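Local coordinates for protein cytochrome P450 RhF (PDB 6RO8) that binds heme as the P450 domain of a longer, multi-domain oxidoreductase and probably acts as a monooxygenase and peroxygenase, at residues V152-I156 against E397-I402; K158-V164 against E424-W430; L228-K232 against D257-H261; G181-D185 against Y223-V227. One frame throughout, in Å; residues are numbered along the deposited sequence.

Interaction 1 (V152-I156 against E397-I402); sequences VDGFI and ELSRRI
Val152 sets its CG2 methyl over one face of the Arg401 guanidinium, 3.4 Å from CZ and displaced toward the rim that carries NH1. The edge of this cation is bound by carboxylates. Arg401 NH2 donates to Asp153 OD1 at 2.9 Å with an N-H...O angle of 148°, entering nearly along the C-O axis, and NH1 adds a weak bond to the same oxygen. Because the carboxylate and guanidinium planes stand 60° apart, this salt bridge is not a coplanar, two-pronged pair. Arg401 NH1 also donates, almost straight and within the guanidinium plane, to Glu397 OE1 at 2.8 Å, one turn back on its own helix. A bend at chi3 (47°) turns the guanidinium toward helix 134-155, where these contacts fix its rotation. Glu397 OE2 receives two weak bonds from Arg400, completing a four-residue salt-bridge network.

Beside this charged group the contact becomes apolar. Ile156 CD1 lies 3.4 Å from Ile402 CG1 as the two chains slide past each other in opposite directions. Phe155 presents its ring edge to Leu398 CD2 at 4.4 Å, while Ile402 CD1 approaches the same ring obliquely. Trp430 also touches Phe155 and Ile402. By chain order, helices 134-155 and 384-401 correspond to D and L, so the contact joins two members of the D-E-I-L four-helix bundle that forms the P450 core.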
loop_
_atom_site.group_PDB
_atom_site.type_symbol
_atom_site.label_atom_id
_atom_site.label_comp_id
_atom_site.label_asym_id
_atom_site.label_seq_id
_atom_site.Cartn_x
_atom_site.Cartn_y
_atom_site.Cartn_z
ATOM N N VAL A 152 -20.184 -12.556 4.535
ATOM C CA VAL A 152 -20.767 -13.325 3.446
ATOM C C VAL A 152 -22.035 -14.031 3.894
ATOM O O VAL A 152 -22.885 -14.344 3.056
ATOM C CB VAL A 152 -19.773 -14.333 2.845
ATOM C CG1 VAL A 152 -18.399 -13.698 2.642
ATOM C CG2 VAL A 152 -19.662 -15.531 3.699
ATOM N N ASP A 153 -22.209 -14.274 5.193
ATOM C CA ASP A 153 -23.521 -14.714 5.648
ATOM C C ASP A 153 -24.575 -13.710 5.211
ATOM O O ASP A 153 -25.703 -14.083 4.871
ATOM C CB ASP A 153 -23.537 -14.893 7.169
ATOM C CG ASP A 153 -22.994 -16.252 7.615
ATOM O OD1 ASP A 153 -22.791 -17.144 6.756
ATOM O OD2 ASP A 153 -22.767 -16.426 8.837
ATOM N N GLY A 154 -24.195 -12.435 5.148
ATOM C CA GLY A 154 -25.162 -11.400 4.839
ATOM C C GLY A 154 -25.530 -11.341 3.369
ATOM O O GLY A 154 -26.686 -11.098 3.022
ATOM N N PHE A 155 -24.569 -11.546 2.483
ATOM C CA PHE A 155 -24.836 -11.313 1.074
ATOM C C PHE A 155 -24.895 -12.583 0.240
ATOM O O PHE A 155 -25.257 -12.508 -0.940
ATOM C CB PHE A 155 -23.803 -10.326 0.487
ATOM C CG PHE A 155 -22.387 -10.858 0.374
ATOM C CD1 PHE A 155 -22.026 -11.742 -0.638
ATOM C CD2 PHE A 155 -21.393 -10.393 1.224
ATOM C CE1 PHE A 155 -20.718 -12.188 -0.765
ATOM C CE2 PHE A 155 -20.081 -10.839 1.098
ATOM C CZ PHE A 155 -19.743 -11.731 0.099
ATOM N N ILE A 156 -24.571 -13.743 0.815
ATOM C CA ILE A 156 -24.526 -14.966 0.033
ATOM C C ILE A 156 -25.865 -15.226 -0.645
ATOM O O ILE A 156 -25.906 -15.805 -1.734
ATOM C CB ILE A 156 -24.113 -16.130 0.952
ATOM C CG1 ILE A 156 -24.068 -17.474 0.219
ATOM C CG2 ILE A 156 -25.096 -16.254 2.108
ATOM C CD1 ILE A 156 -23.190 -17.480 -0.982
ATOM N N GLU A 397 -12.749 -18.321 2.186
ATOM C CA GLU A 397 -14.180 -18.259 2.466
ATOM C C GLU A 397 -14.978 -18.241 1.171
ATOM O O GLU A 397 -15.909 -19.036 0.987
ATOM C CB GLU A 397 -14.508 -17.034 3.325
ATOM C CG GLU A 397 -15.949 -16.994 3.896
ATOM C CD GLU A 397 -16.154 -17.995 5.045
ATOM O OE1 GLU A 397 -17.328 -18.246 5.441
ATOM O OE2 GLU A 397 -15.138 -18.538 5.555
ATOM N N LEU A 398 -14.582 -17.371 0.240
ATOM C CA LEU A 398 -15.318 -17.210 -1.008
ATOM C C LEU A 398 -15.248 -18.459 -1.878
ATOM O O LEU A 398 -16.265 -18.896 -2.423
ATOM C CB LEU A 398 -14.782 -16.004 -1.778
ATOM C CG LEU A 398 -15.252 -14.650 -1.254
ATOM C CD1 LEU A 398 -14.455 -13.514 -1.896
ATOM C CD2 LEU A 398 -16.733 -14.496 -1.503
ATOM N N SER A 399 -14.055 -19.029 -2.050
ATOM C CA SER A 399 -13.931 -20.202 -2.905
ATOM C C SER A 399 -14.538 -21.436 -2.266
ATOM O O SER A 399 -14.923 -22.367 -2.982
ATOM C CB SER A 399 -12.466 -20.455 -3.239
ATOM O OG SER A 399 -11.747 -20.768 -2.058
ATOM N N ARG A 400 -14.640 -21.453 -0.939
ATOM C CA ARG A 400 -15.266 -22.576 -0.254
ATOM C C ARG A 400 -16.774 -22.557 -0.432
ATOM O O ARG A 400 -17.387 -23.581 -0.759
ATOM C CB ARG A 400 -14.925 -22.547 1.231
ATOM C CG ARG A 400 -15.236 -23.825 1.934
ATOM C CD ARG A 400 -14.815 -23.757 3.382
ATOM N NE ARG A 400 -15.793 -23.056 4.203
ATOM C CZ ARG A 400 -15.527 -21.942 4.870
ATOM N NH1 ARG A 400 -14.313 -21.420 4.804
ATOM N NH2 ARG A 400 -16.469 -21.351 5.602
ATOM N N ARG A 401 -17.387 -21.393 -0.230
ATOM C CA ARG A 401 -18.834 -21.311 -0.155
ATOM C C ARG A 401 -19.484 -20.836 -1.444
ATOM O O ARG A 401 -20.688 -21.053 -1.628
ATOM C CB ARG A 401 -19.234 -20.395 1.000
ATOM C CG ARG A 401 -18.623 -20.836 2.310
ATOM C CD ARG A 401 -18.932 -19.863 3.401
ATOM N NE ARG A 401 -20.339 -19.496 3.410
ATOM C CZ ARG A 401 -20.866 -18.636 4.271
ATOM N NH1 ARG A 401 -20.076 -18.062 5.174
ATOM N NH2 ARG A 401 -22.165 -18.346 4.225
ATOM N N ILE A 402 -18.734 -20.199 -2.335
ATOM C CA ILE A 402 -19.275 -19.809 -3.631
ATOM C C ILE A 402 -18.301 -20.263 -4.708
ATOM O O ILE A 402 -17.621 -19.426 -5.320
ATOM C CB ILE A 402 -19.500 -18.294 -3.716
ATOM C CG1 ILE A 402 -20.091 -17.732 -2.422
ATOM C CG2 ILE A 402 -20.401 -17.989 -4.860
ATOM C CD1 ILE A 402 -20.316 -16.230 -2.483
#

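Interaction 2 (K158-V164 against E424-W430); sequences KGRADLV and EALWTEW
The Trp427 indole carries Asp162 CB over the centre of one face, a CH-pi contact 3.6 Å from the centroid of the six-membered ring and 17° off its normal. It lies on an antiparallel pair of strands, 160-162 with 427-429, part of the small three-stranded sheet known as beta-3 in P450s; strand 406-407 flanks 427-429 on its other edge. Beside the strands, Trp430 receives Gly159 O over one face, offset toward the rim, and Ala161 CB meets its CH2 at 4.1 Å. Trp427 CZ3 and Glu429 OE1 both lie near the plane of the Arg160 guanidinium, at its edge; Arg160 and Glu429 run side by side, their charged ends too far apart for a salt bridge.

Ala161 and Thr428 form the hydrogen-bonded pair, with Ala161 N reaching Thr428 O at 3.0 Å and a weaker return bond. Trp430 N to Gly159 O, at 3.1 Å, prolongs the ladder at one end. Toward the bundle, Leu163 CG packs on Thr428 CG2 at 3.4 Å, and Leu426 continues onto helix 273-288. The Trp430 NE1 proton goes to Ile156 O.

Asp162 ends the strand and caps helix 163-168. With CG anti to the backbone N (chi1 157°), its OD1 takes a weak capping bond from Val164 N and an almost straight bond, 174° at 2.9 Å, from Leu426 N, which arrives from above the carboxylate plane.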
loop_
_atom_site.group_PDB
_atom_site.type_symbol
_atom_site.label_atom_id
_atom_site.label_comp_id
_atom_site.label_asym_id
_atom_site.label_seq_id
_atom_site.Cartn_x
_atom_site.Cartn_y
_atom_site.Cartn_z
ATOM N N LYS A 158 -27.830 -13.129 -2.125
ATOM C CA LYS A 158 -28.039 -12.342 -3.336
ATOM C C LYS A 158 -27.493 -13.067 -4.564
ATOM O O LYS A 158 -26.585 -13.895 -4.476
ATOM C CB LYS A 158 -27.364 -10.969 -3.227
ATOM C CG LYS A 158 -27.568 -10.254 -1.905
ATOM C CD LYS A 158 -27.147 -8.795 -1.999
ATOM C CE LYS A 158 -26.958 -8.175 -0.620
ATOM N NZ LYS A 158 -26.560 -6.737 -0.697
ATOM N N GLY A 159 -28.047 -12.729 -5.730
ATOM C CA GLY A 159 -27.448 -13.191 -6.972
ATOM C C GLY A 159 -26.081 -12.589 -7.255
ATOM O O GLY A 159 -25.182 -13.280 -7.750
ATOM N N ARG A 160 -25.908 -11.305 -6.951
ATOM C CA ARG A 160 -24.707 -10.557 -7.269
ATOM C C ARG A 160 -24.363 -9.682 -6.078
ATOM O O ARG A 160 -25.157 -9.529 -5.146
ATOM C CB ARG A 160 -24.888 -9.676 -8.516
ATOM C CG ARG A 160 -25.183 -10.430 -9.796
ATOM C CD ARG A 160 -24.811 -9.609 -11.025
ATOM N NE ARG A 160 -25.995 -9.112 -11.711
ATOM C CZ ARG A 160 -26.628 -7.991 -11.383
ATOM N NH1 ARG A 160 -26.176 -7.246 -10.378
ATOM N NH2 ARG A 160 -27.708 -7.612 -12.060
ATOM N N ALA A 161 -23.175 -9.085 -6.130
ATOM C CA ALA A 161 -22.721 -8.164 -5.099
ATOM C C ALA A 161 -21.461 -7.488 -5.608
ATOM O O ALA A 161 -20.817 -7.966 -6.544
ATOM C CB ALA A 161 -22.449 -8.874 -3.767
ATOM N N ASP A 162 -21.137 -6.352 -5.006
ATOM C CA ASP A 162 -19.856 -5.690 -5.224
ATOM C C ASP A 162 -19.052 -5.997 -3.968
ATOM O O ASP A 162 -19.291 -5.414 -2.906
ATOM C CB ASP A 162 -20.053 -4.197 -5.487
ATOM C CG ASP A 162 -18.826 -3.357 -5.176
ATOM O OD1 ASP A 162 -17.679 -3.854 -5.249
ATOM O OD2 ASP A 162 -19.028 -2.178 -4.842
ATOM N N LEU A 163 -18.123 -6.954 -4.087
ATOM C CA LEU A 163 -17.390 -7.413 -2.914
ATOM C C LEU A 163 -16.700 -6.265 -2.200
ATOM O O LEU A 163 -16.523 -6.323 -0.977
ATOM C CB LEU A 163 -16.360 -8.473 -3.300
ATOM C CG LEU A 163 -16.954 -9.725 -3.948
ATOM C CD1 LEU A 163 -15.906 -10.813 -4.209
ATOM C CD2 LEU A 163 -18.140 -10.274 -3.149
ATOM N N VAL A 164 -16.292 -5.224 -2.936
ATOM C CA VAL A 164 -15.650 -4.082 -2.289
ATOM C C VAL A 164 -16.572 -3.514 -1.219
ATOM O O VAL A 164 -16.203 -3.404 -0.043
ATOM C CB VAL A 164 -15.260 -3.007 -3.322
ATOM C CG1 VAL A 164 -14.786 -1.748 -2.607
ATOM C CG2 VAL A 164 -14.177 -3.522 -4.266
ATOM N N GLU A 424 -12.085 0.165 -7.736
ATOM C CA GLU A 424 -13.036 0.765 -6.799
ATOM C C GLU A 424 -14.226 -0.156 -6.536
ATOM O O GLU A 424 -14.763 -0.184 -5.422
ATOM C CB GLU A 424 -13.509 2.114 -7.327
ATOM C CG GLU A 424 -12.373 2.923 -7.850
ATOM C CD GLU A 424 -12.587 4.400 -7.702
ATOM O OE1 GLU A 424 -12.760 5.074 -8.740
ATOM O OE2 GLU A 424 -12.574 4.879 -6.549
ATOM N N ALA A 425 -14.655 -0.904 -7.547
ATOM C CA ALA A 425 -15.701 -1.896 -7.397
ATOM C C ALA A 425 -15.195 -3.247 -7.885
ATOM O O ALA A 425 -14.257 -3.329 -8.687
ATOM C CB ALA A 425 -16.963 -1.490 -8.170
ATOM N N LEU A 426 -15.823 -4.318 -7.380
ATOM C CA LEU A 426 -15.535 -5.688 -7.811
ATOM C C LEU A 426 -16.883 -6.412 -7.943
ATOM O O LEU A 426 -17.319 -7.130 -7.039
ATOM C CB LEU A 426 -14.592 -6.400 -6.836
ATOM C CG LEU A 426 -13.890 -7.641 -7.405
ATOM C CD1 LEU A 426 -12.940 -7.285 -8.551
ATOM C CD2 LEU A 426 -13.166 -8.447 -6.329
ATOM N N TRP A 427 -17.549 -6.224 -9.079
ATOM C CA TRP A 427 -18.878 -6.794 -9.278
ATOM C C TRP A 427 -18.789 -8.260 -9.697
ATOM O O TRP A 427 -17.967 -8.649 -10.531
ATOM C CB TRP A 427 -19.663 -5.970 -10.302
ATOM C CG TRP A 427 -20.353 -4.825 -9.640
ATOM C CD1 TRP A 427 -19.995 -3.511 -9.684
ATOM C CD2 TRP A 427 -21.505 -4.897 -8.787
ATOM N NE1 TRP A 427 -20.860 -2.758 -8.921
ATOM C CE2 TRP A 427 -21.798 -3.588 -8.366
ATOM C CE3 TRP A 427 -22.325 -5.941 -8.356
ATOM C CZ2 TRP A 427 -22.866 -3.299 -7.528
ATOM C CZ3 TRP A 427 -23.382 -5.653 -7.518
ATOM C CH2 TRP A 427 -23.645 -4.345 -7.113
ATOM N N THR A 428 -19.665 -9.070 -9.124
ATOM C CA THR A 428 -19.427 -10.501 -9.045
ATOM C C THR A 428 -20.752 -11.221 -8.824
ATOM O O THR A 428 -21.660 -10.678 -8.188
ATOM C CB THR A 428 -18.425 -10.778 -7.921
ATOM O OG1 THR A 428 -18.278 -12.184 -7.732
ATOM C CG2 THR A 428 -18.910 -10.173 -6.662
ATOM N N GLU A 429 -20.870 -12.431 -9.377
ATOM C CA GLU A 429 -22.158 -13.113 -9.431
ATOM C C GLU A 429 -21.997 -14.617 -9.246
ATOM O O GLU A 429 -20.906 -15.169 -9.413
ATOM C CB GLU A 429 -22.868 -12.866 -10.759
ATOM C CG GLU A 429 -22.024 -13.193 -11.976
ATOM C CD GLU A 429 -22.733 -12.850 -13.274
ATOM O OE1 GLU A 429 -23.824 -12.246 -13.205
ATOM O OE2 GLU A 429 -22.205 -13.186 -14.357
ATOM N N TRP A 430 -23.112 -15.283 -8.933
ATOM C CA TRP A 430 -23.131 -16.730 -8.681
ATOM C C TRP A 430 -24.577 -17.233 -8.639
ATOM O O TRP A 430 -25.514 -16.522 -9.018
ATOM C CB TRP A 430 -22.404 -17.067 -7.383
ATOM C CG TRP A 430 -23.046 -16.531 -6.103
ATOM C CD1 TRP A 430 -23.708 -17.259 -5.156
ATOM C CD2 TRP A 430 -23.024 -15.175 -5.612
ATOM N NE1 TRP A 430 -24.113 -16.447 -4.123
ATOM C CE2 TRP A 430 -23.712 -15.163 -4.381
ATOM C CE3 TRP A 430 -22.504 -13.974 -6.103
ATOM C CZ2 TRP A 430 -23.880 -13.996 -3.629
ATOM C CZ3 TRP A 430 -22.685 -12.813 -5.360
ATOM C CH2 TRP A 430 -23.362 -12.835 -4.138
#

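Interaction 3 (L228-K232 against D257-H261); sequences LEKMK and DNYLH
Lys232 leaves helix 207-233 with CB directed at helix 257-270, and its chain, extended beyond CG, carries NZ across to Asp257. The chain passes through CG and CD to CE, which lies 4.1 Å from Asp257 OD1 and 4.4 Å from Leu260 CD2, a loose brush. At the tip, NZ forms a salt bridge with Asp257 OD1 at 2.9 Å, reaching that oxygen on its syn side but 27° out of the carboxylate plane; Asp257 OD2 stands farther from NZ, at 3.5 Å. The lysine and aspartate side chains meet at about a right angle, and a chi1 of -158° swings the Asp257 carboxylate round to the lysine.

One turn earlier, Leu228 supplies the apolar half of the contact. Its CD2 lies 3.6 Å from Leu260 CB and equally far from the backbone His261 N, and CD1 touches Leu260 CB at the longer distance of 4.2 Å. The imidazole of His261 is engaged with another residue: NE2 bonds to Trp221 O, and the ring stacks with that of Trp221.

The short helical segments run 116° apart with their axes 11.8 Å from each other, a spacing at which the backbones do not meet and side chains of 228-232 do the reaching. By chain order these are helix G and the start of the long central helix, and the contact fits the P450 fold, in which G lies across that helix on the distal side of the heme.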
loop_
_atom_site.group_PDB
_atom_site.type_symbol
_atom_site.label_atom_id
_atom_site.label_comp_id
_atom_site.label_asym_id
_atom_site.label_seq_id
_atom_site.Cartn_x
_atom_site.Cartn_y
_atom_site.Cartn_z
ATOM N N LEU A 228 -5.400 9.865 20.085
ATOM C CA LEU A 228 -4.161 9.633 20.813
ATOM C C LEU A 228 -4.231 10.190 22.222
ATOM O O LEU A 228 -3.564 9.667 23.122
ATOM C CB LEU A 228 -2.992 10.261 20.049
ATOM C CG LEU A 228 -1.611 10.140 20.687
ATOM C CD1 LEU A 228 -1.215 8.686 20.740
ATOM C CD2 LEU A 228 -0.576 10.941 19.926
ATOM N N GLU A 229 -5.042 11.229 22.427
ATOM C CA GLU A 229 -5.172 11.827 23.746
ATOM C C GLU A 229 -5.985 10.935 24.663
ATOM O O GLU A 229 -5.619 10.738 25.827
ATOM C CB GLU A 229 -5.805 13.215 23.631
ATOM C CG GLU A 229 -5.497 14.145 24.798
ATOM C CD GLU A 229 -4.028 14.127 25.205
ATOM O OE1 GLU A 229 -3.157 14.066 24.304
ATOM O OE2 GLU A 229 -3.745 14.177 26.425
ATOM N N LYS A 230 -7.088 10.382 24.154
ATOM C CA LYS A 230 -7.899 9.472 24.956
ATOM C C LYS A 230 -7.147 8.186 25.270
ATOM O O LYS A 230 -7.194 7.689 26.402
ATOM C CB LYS A 230 -9.208 9.160 24.235
ATOM C CG LYS A 230 -9.954 10.388 23.750
ATOM C CD LYS A 230 -11.434 10.105 23.528
ATOM C CE LYS A 230 -12.041 11.073 22.524
ATOM N NZ LYS A 230 -13.465 10.775 22.213
ATOM N N MET A 231 -6.463 7.623 24.277
ATOM C CA MET A 231 -5.694 6.412 24.532
ATOM C C MET A 231 -4.581 6.683 25.537
ATOM O O MET A 231 -4.330 5.862 26.435
ATOM C CB MET A 231 -5.140 5.860 23.216
ATOM C CG MET A 231 -6.237 5.440 22.242
ATOM S SD MET A 231 -5.633 4.786 20.670
ATOM C CE MET A 231 -3.891 4.727 21.043
ATOM N N LYS A 232 -3.920 7.841 25.413
ATOM C CA LYS A 232 -2.915 8.244 26.391
ATOM C C LYS A 232 -3.469 8.144 27.804
ATOM O O LYS A 232 -2.746 7.797 28.745
ATOM C CB LYS A 232 -2.450 9.677 26.105
ATOM C CG LYS A 232 -1.071 9.789 25.481
ATOM C CD LYS A 232 -0.912 11.136 24.785
ATOM C CE LYS A 232 0.549 11.464 24.477
ATOM N NZ LYS A 232 0.693 12.565 23.489
ATOM N N ASP A 257 6.819 12.177 20.833
ATOM C CA ASP A 257 5.417 12.569 20.864
ATOM C C ASP A 257 4.908 12.898 19.470
ATOM O O ASP A 257 3.773 12.550 19.125
ATOM C CB ASP A 257 5.212 13.754 21.807
ATOM C CG ASP A 257 3.771 13.873 22.285
ATOM O OD1 ASP A 257 2.863 13.263 21.664
ATOM O OD2 ASP A 257 3.545 14.574 23.293
ATOM N N ASN A 258 5.720 13.571 18.652
ATOM C CA ASN A 258 5.308 13.805 17.272
ATOM C C ASN A 258 5.188 12.498 16.513
ATOM O O ASN A 258 4.272 12.324 15.701
ATOM C CB ASN A 258 6.284 14.710 16.535
ATOM C CG ASN A 258 5.921 14.842 15.070
ATOM O OD1 ASN A 258 6.388 14.061 14.217
ATOM N ND2 ASN A 258 5.067 15.809 14.768
ATOM N N TYR A 259 6.123 11.575 16.741
ATOM C CA TYR A 259 5.992 10.272 16.108
ATOM C C TYR A 259 4.665 9.635 16.485
ATOM O O TYR A 259 4.017 9.000 15.650
ATOM C CB TYR A 259 7.148 9.349 16.484
ATOM C CG TYR A 259 6.795 7.921 16.168
ATOM C CD1 TYR A 259 6.869 7.440 14.863
ATOM C CD2 TYR A 259 6.324 7.067 17.165
ATOM C CE1 TYR A 259 6.519 6.136 14.572
ATOM C CE2 TYR A 259 5.965 5.784 16.888
ATOM C CZ TYR A 259 6.061 5.310 15.596
ATOM O OH TYR A 259 5.691 4.010 15.356
ATOM N N LEU A 260 4.240 9.798 17.738
ATOM C CA LEU A 260 2.959 9.230 18.143
ATOM C C LEU A 260 1.826 9.813 17.317
ATOM O O LEU A 260 0.999 9.075 16.767
ATOM C CB LEU A 260 2.724 9.468 19.634
ATOM C CG LEU A 260 3.320 8.429 20.584
ATOM C CD1 LEU A 260 4.827 8.288 20.410
ATOM C CD2 LEU A 260 2.966 8.793 22.026
ATOM N N HIS A 261 1.796 11.134 17.188
ATOM C CA HIS A 261 0.715 11.769 16.456
ATOM C C HIS A 261 0.826 11.483 14.965
ATOM O O HIS A 261 -0.182 11.187 14.308
ATOM C CB HIS A 261 0.730 13.268 16.739
ATOM C CG HIS A 261 -0.529 13.971 16.352
ATOM N ND1 HIS A 261 -0.838 15.238 16.798
ATOM C CD2 HIS A 261 -1.554 13.590 15.554
ATOM C CE1 HIS A 261 -1.999 15.607 16.289
ATOM N NE2 HIS A 261 -2.453 14.626 15.529
#

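Interaction 4 (G181-D185 against Y223-V227); sequences GVPED and YSGRV
Hydrogen bonding centres on Tyr223, whose hydroxyl meets the carboxylate of Asp185 from the opposite direction. Tyr223 OH lies 2.9 Å from Asp185 OD1 and 3.1 Å from Asp185 OD2. Both contacts are weak as hydrogen bonds. The carboxylate is turned only 22° from the ring plane, and OD2 sits near that plane at the ring edge, so the acid meets the phenol edge-on. A chi1 of 177° at Tyr223 carries the ring out from helix 207-233 toward the loop 181-185.

Electrostatic pairing is slighter. Arg226, three residues on in the same helix, brings NH2 within 3.9 Å of Asp185 OD2, a long salt bridge in which the oxygen lies near the guanidinium plane at its edge. The positive charge may still favour the ionised acid.

Apolar packing lies deeper. Val182 CG1 meets Val227 CG1 at 4.3 Å, both residues being buried, and Val227 CG2 rests 3.5 Å above one face of its helix neighbour Tyr223, offset toward the rim. Met264 and Met268 of helix 257-270 touch Val227 and Tyr223 respectively, continuing this layer into the fold.

The loop that joins helices 170-179 and 187-202, E and F by chain order, thus meets helix G through weak hydroxyl-carboxylate contacts and a long ion pair, which converge on one carboxylate at the more exposed side, and through a contact between buried valines. This chemistry implies that no single strong bond holds these two segments together.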
loop_
_atom_site.group_PDB
_atom_site.type_symbol
_atom_site.label_atom_id
_atom_site.label_comp_id
_atom_site.label_asym_id
_atom_site.label_seq_id
_atom_site.Cartn_x
_atom_site.Cartn_y
_atom_site.Cartn_z
ATOM N N GLY A 181 -4.965 0.197 18.950
ATOM C CA GLY A 181 -5.916 0.169 20.051
ATOM C C GLY A 181 -7.070 1.141 19.879
ATOM O O GLY A 181 -7.487 1.790 20.846
ATOM N N VAL A 182 -7.587 1.258 18.661
ATOM C CA VAL A 182 -8.334 2.437 18.226
ATOM C C VAL A 182 -9.817 2.093 18.169
ATOM O O VAL A 182 -10.206 1.181 17.428
ATOM C CB VAL A 182 -7.837 2.948 16.866
ATOM C CG1 VAL A 182 -8.740 4.055 16.356
ATOM C CG2 VAL A 182 -6.391 3.433 16.979
ATOM N N PRO A 183 -10.676 2.815 18.895
ATOM C CA PRO A 183 -12.104 2.460 18.945
ATOM C C PRO A 183 -12.804 2.775 17.631
ATOM O O PRO A 183 -12.705 3.886 17.107
ATOM C CB PRO A 183 -12.654 3.330 20.083
ATOM C CG PRO A 183 -11.468 3.956 20.738
ATOM C CD PRO A 183 -10.372 3.991 19.722
ATOM N N GLU A 184 -13.513 1.782 17.104
ATOM C CA GLU A 184 -14.328 1.992 15.919
ATOM C C GLU A 184 -15.295 3.137 16.156
ATOM O O GLU A 184 -15.861 3.273 17.239
ATOM C CB GLU A 184 -15.102 0.717 15.583
ATOM C CG GLU A 184 -14.350 -0.576 15.891
ATOM C CD GLU A 184 -15.219 -1.813 15.752
ATOM O OE1 GLU A 184 -16.392 -1.784 16.202
ATOM O OE2 GLU A 184 -14.723 -2.812 15.185
ATOM N N ASP A 185 -15.462 3.983 15.152
ATOM C CA ASP A 185 -16.682 4.774 15.077
ATOM C C ASP A 185 -17.058 4.922 13.613
ATOM O O ASP A 185 -17.019 3.934 12.876
ATOM C CB ASP A 185 -16.549 6.133 15.773
ATOM C CG ASP A 185 -15.303 6.881 15.392
ATOM O OD1 ASP A 185 -14.423 6.285 14.743
ATOM O OD2 ASP A 185 -15.212 8.070 15.760
ATOM N N TYR A 223 -8.425 14.705 14.269
ATOM C CA TYR A 223 -9.059 13.496 14.787
ATOM C C TYR A 223 -8.047 12.600 15.507
ATOM O O TYR A 223 -8.262 12.202 16.659
ATOM C CB TYR A 223 -9.746 12.729 13.649
ATOM C CG TYR A 223 -10.376 11.423 14.101
ATOM C CD1 TYR A 223 -11.615 11.407 14.744
ATOM C CD2 TYR A 223 -9.730 10.208 13.888
ATOM C CE1 TYR A 223 -12.193 10.220 15.160
ATOM C CE2 TYR A 223 -10.302 9.006 14.306
ATOM C CZ TYR A 223 -11.532 9.024 14.942
ATOM O OH TYR A 223 -12.114 7.853 15.359
ATOM N N SER A 224 -6.936 12.268 14.831
ATOM C CA SER A 224 -5.868 11.432 15.370
ATOM C C SER A 224 -5.341 12.029 16.662
ATOM O O SER A 224 -4.986 11.293 17.594
ATOM C CB SER A 224 -4.759 11.249 14.318
ATOM O OG SER A 224 -4.628 12.418 13.526
ATOM N N GLY A 225 -5.322 13.359 16.751
ATOM C CA GLY A 225 -4.954 13.986 18.006
ATOM C C GLY A 225 -5.879 13.615 19.147
ATOM O O GLY A 225 -5.422 13.148 20.189
ATOM N N ARG A 226 -7.186 13.849 18.971
ATOM C CA ARG A 226 -8.168 13.523 20.000
ATOM C C ARG A 226 -8.086 12.040 20.391
ATOM O O ARG A 226 -8.159 11.689 21.579
ATOM C CB ARG A 226 -9.581 13.906 19.502
ATOM C CG ARG A 226 -10.731 13.711 20.530
ATOM C CD ARG A 226 -12.134 13.572 19.882
ATOM N NE ARG A 226 -12.317 12.329 19.124
ATOM C CZ ARG A 226 -13.466 11.668 19.011
ATOM N NH1 ARG A 226 -14.552 12.098 19.669
ATOM N NH2 ARG A 226 -13.521 10.538 18.301
ATOM N N VAL A 227 -7.894 11.163 19.404
ATOM C CA VAL A 227 -7.791 9.729 19.671
ATOM C C VAL A 227 -6.579 9.436 20.546
ATOM O O VAL A 227 -6.687 8.807 21.606
ATOM C CB VAL A 227 -7.721 8.937 18.352
ATOM C CG1 VAL A 227 -7.563 7.454 18.630
ATOM C CG2 VAL A 227 -8.954 9.181 17.509
#

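How the interactions relate
Interactions 1 and 2 are neighbours, their centres 11 Å apart, and they touch directly where Leu398 of interaction 1 packs on Leu163 of interaction 2. Interaction 1 is the more buried, joining two bundle helices through apolar side chains flanked by a salt-bridge network, whereas interaction 2 is a strand pair held mainly by backbone bonds. Interactions 3 and 4, with centres 10 Å apart, share helix 207-233, and Met231 touches Gly181 and Val182 between them. Both are smaller and partly buried, each pairing apolar side chains with a polar contact. The two pairs are separate: interaction 3 lies 39 Å, centre to centre, from interactions 1 and 2.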